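Local atomic coordinates of DUF1902 domain-containing protein (Thermus thermophilus, PDB entry 1WV8), a protein that is of unknown function but forms a small DUF1902-family domain of one helix packed on a mixed beta sheet, seen as a pair of subunits joined through their sheets. Residues R2-Q7 and L58-R63. Residues are numbered along the deposited sequence; the frame is centred on the assembly and turned at random.
Sequences RTLKVQ and LPVELR
Thr-3, Leu-4 and Lys-5 pair in parallel register with Glu-61, Leu-62 and Arg-63, joining the first and last strands of a mixed beta sheet whose one side is packed by helix 34-51. The short strand axes approach to 4.7 Å at 28°, and the bonding alternates as a parallel ladder requires: Glu-61 N donates to Arg-2 O (2.8 Å), Leu-4 N to Glu-61 O, Arg-63 N to Leu-4 O and Val-6 N to Arg-63 O (3.0 Å). Residues 61-63 also form an antiparallel ladder with a strand of the second subunit, so the sheet continues through the dimer.

Leu-4 and Leu-62 face helix 34-51, touching Leu-49 and Leu-41 respectively. On this side Leu-4 CD1 meets Val-60 CG1 at 3.7 Å, and Val-6 CG2 presses on Leu-62 CD1 at 3.3 Å, a close approach for two methyls.

On the opposite face, which carries Thr-3, Lys-5, Glu-61 and Arg-63, Thr-3 OG1 donates to Glu-61 OE2 over 2.9 Å, arriving from above the carboxylate, 45° out of its plane. A chi1 of 55° folds Glu-61 CG in between its own N and C and carries the carboxylate to the hydroxyl. A leucine at Glu-61 would probably leave the Thr-3 hydroxyl without this acceptor and free to turn. The Lys-5 and Arg-63 chains run alongside each other, and their like charges, with Lys-5 NZ 4.7 Å from Arg-63 NH1, probably repel mildly. Thr-3 CG2, anti to its own N, lies over one face of the Arg-63 guanidinium, 3.8 Å from Arg-63 NE.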
loop_
_atom_site.group_PDB
_atom_site.type_symbol
_atom_site.label_atom_id
_atom_site.label_comp_id
_atom_site.label_asym_id
_atom_site.label_seq_id
_atom_site.Cartn_x
_atom_site.Cartn_y
_atom_site.Cartn_z
ATOM N N ARG A 2 -8.218 -14.576 4.720
ATOM C CA ARG A 2 -7.297 -14.566 3.541
ATOM C C ARG A 2 -6.487 -13.268 3.512
ATOM O O ARG A 2 -5.524 -13.105 4.265
ATOM C CB ARG A 2 -8.120 -14.704 2.259
ATOM C CG ARG A 2 -7.307 -14.880 0.990
ATOM C CD ARG A 2 -8.203 -14.891 -0.240
ATOM N NE ARG A 2 -8.560 -13.549 -0.708
ATOM C CZ ARG A 2 -9.376 -12.702 -0.076
ATOM N NH1 ARG A 2 -9.949 -13.040 1.077
ATOM N NH2 ARG A 2 -9.634 -11.508 -0.604
ATOM N N THR A 3 -6.888 -12.353 2.637
ATOM C CA THR A 3 -6.230 -11.061 2.506
ATOM C C THR A 3 -7.095 -9.964 3.108
ATOM O O THR A 3 -8.247 -9.791 2.716
ATOM C CB THR A 3 -5.987 -10.710 1.040
ATOM O OG1 THR A 3 -5.046 -11.632 0.480
ATOM C CG2 THR A 3 -5.447 -9.285 0.911
ATOM N N LEU A 4 -6.540 -9.247 4.078
ATOM C CA LEU A 4 -7.252 -8.155 4.732
ATOM C C LEU A 4 -6.737 -6.840 4.165
ATOM O O LEU A 4 -5.578 -6.471 4.377
ATOM C CB LEU A 4 -7.010 -8.179 6.239
ATOM C CG LEU A 4 -7.483 -9.397 7.030
ATOM C CD1 LEU A 4 -6.966 -9.353 8.450
ATOM C CD2 LEU A 4 -8.995 -9.425 7.000
ATOM N N LYS A 5 -7.600 -6.143 3.442
ATOM C CA LYS A 5 -7.234 -4.877 2.841
ATOM C C LYS A 5 -7.395 -3.747 3.849
ATOM O O LYS A 5 -8.453 -3.588 4.454
ATOM C CB LYS A 5 -8.106 -4.630 1.610
ATOM C CG LYS A 5 -7.992 -5.732 0.564
ATOM C CD LYS A 5 -8.845 -5.429 -0.657
ATOM C CE LYS A 5 -8.782 -6.560 -1.671
ATOM N NZ LYS A 5 -9.614 -6.277 -2.879
ATOM N N VAL A 6 -6.328 -2.977 4.029
ATOM C CA VAL A 6 -6.319 -1.839 4.943
ATOM C C VAL A 6 -5.825 -0.610 4.189
ATOM O O VAL A 6 -4.753 -0.638 3.563
ATOM C CB VAL A 6 -5.375 -2.085 6.136
ATOM C CG1 VAL A 6 -5.316 -0.847 7.044
ATOM C CG2 VAL A 6 -5.849 -3.297 6.917
ATOM N N GLN A 7 -6.600 0.470 4.233
ATOM C CA GLN A 7 -6.183 1.683 3.553
ATOM C C GLN A 7 -5.418 2.608 4.485
ATOM O O GLN A 7 -5.753 2.745 5.664
ATOM C CB GLN A 7 -7.371 2.442 2.976
ATOM C CG GLN A 7 -8.066 1.770 1.819
ATOM C CD GLN A 7 -9.069 0.738 2.272
ATOM O OE1 GLN A 7 -9.939 1.030 3.084
ATOM N NE2 GLN A 7 -8.963 -0.477 1.737
ATOM N N LEU A 58 -7.092 -19.116 6.670
ATOM C CA LEU A 58 -5.655 -18.938 6.840
ATOM C C LEU A 58 -4.800 -19.543 5.724
ATOM O O LEU A 58 -5.269 -20.379 4.950
ATOM C CB LEU A 58 -5.242 -19.520 8.199
ATOM C CG LEU A 58 -5.674 -18.801 9.492
ATOM C CD1 LEU A 58 -7.051 -18.172 9.361
ATOM C CD2 LEU A 58 -5.670 -19.805 10.628
ATOM N N PRO A 59 -3.534 -19.101 5.611
ATOM C CA PRO A 59 -2.919 -18.085 6.473
ATOM C C PRO A 59 -3.353 -16.689 6.021
ATOM O O PRO A 59 -3.534 -16.443 4.822
ATOM C CB PRO A 59 -1.431 -18.329 6.269
ATOM C CG PRO A 59 -1.370 -18.685 4.824
ATOM C CD PRO A 59 -2.553 -19.628 4.646
ATOM N N VAL A 60 -3.520 -15.779 6.978
ATOM C CA VAL A 60 -3.958 -14.422 6.657
ATOM C C VAL A 60 -2.820 -13.432 6.437
ATOM O O VAL A 60 -1.844 -13.409 7.189
ATOM C CB VAL A 60 -4.886 -13.852 7.762
ATOM C CG1 VAL A 60 -5.337 -12.449 7.387
ATOM C CG2 VAL A 60 -6.093 -14.753 7.951
ATOM N N GLU A 61 -2.957 -12.617 5.393
ATOM C CA GLU A 61 -1.967 -11.594 5.069
ATOM C C GLU A 61 -2.627 -10.215 5.059
ATOM O O GLU A 61 -3.794 -10.060 4.676
ATOM C CB GLU A 61 -1.334 -11.862 3.706
ATOM C CG GLU A 61 -2.338 -12.004 2.574
ATOM C CD GLU A 61 -1.697 -11.900 1.197
ATOM O OE1 GLU A 61 -0.697 -12.606 0.944
ATOM O OE2 GLU A 61 -2.203 -11.118 0.363
ATOM N N LEU A 62 -1.862 -9.222 5.481
ATOM C CA LEU A 62 -2.321 -7.839 5.536
ATOM C C LEU A 62 -1.860 -7.048 4.301
ATOM O O LEU A 62 -0.661 -6.975 4.030
ATOM C CB LEU A 62 -1.756 -7.189 6.802
ATOM C CG LEU A 62 -2.057 -5.722 7.089
ATOM C CD1 LEU A 62 -3.503 -5.580 7.510
ATOM C CD2 LEU A 62 -1.134 -5.227 8.194
ATOM N N ARG A 63 -2.800 -6.471 3.547
ATOM C CA ARG A 63 -2.441 -5.666 2.372
ATOM C C ARG A 63 -2.680 -4.170 2.657
ATOM O O ARG A 63 -3.818 -3.690 2.634
ATOM C CB ARG A 63 -3.254 -6.084 1.140
ATOM C CG ARG A 63 -2.836 -5.354 -0.144
ATOM C CD ARG A 63 -3.677 -5.761 -1.352
ATOM N NE ARG A 63 -3.588 -7.188 -1.663
ATOM C CZ ARG A 63 -4.256 -7.781 -2.650
ATOM N NH1 ARG A 63 -5.063 -7.068 -3.426
ATOM N NH2 ARG A 63 -4.131 -9.086 -2.858
#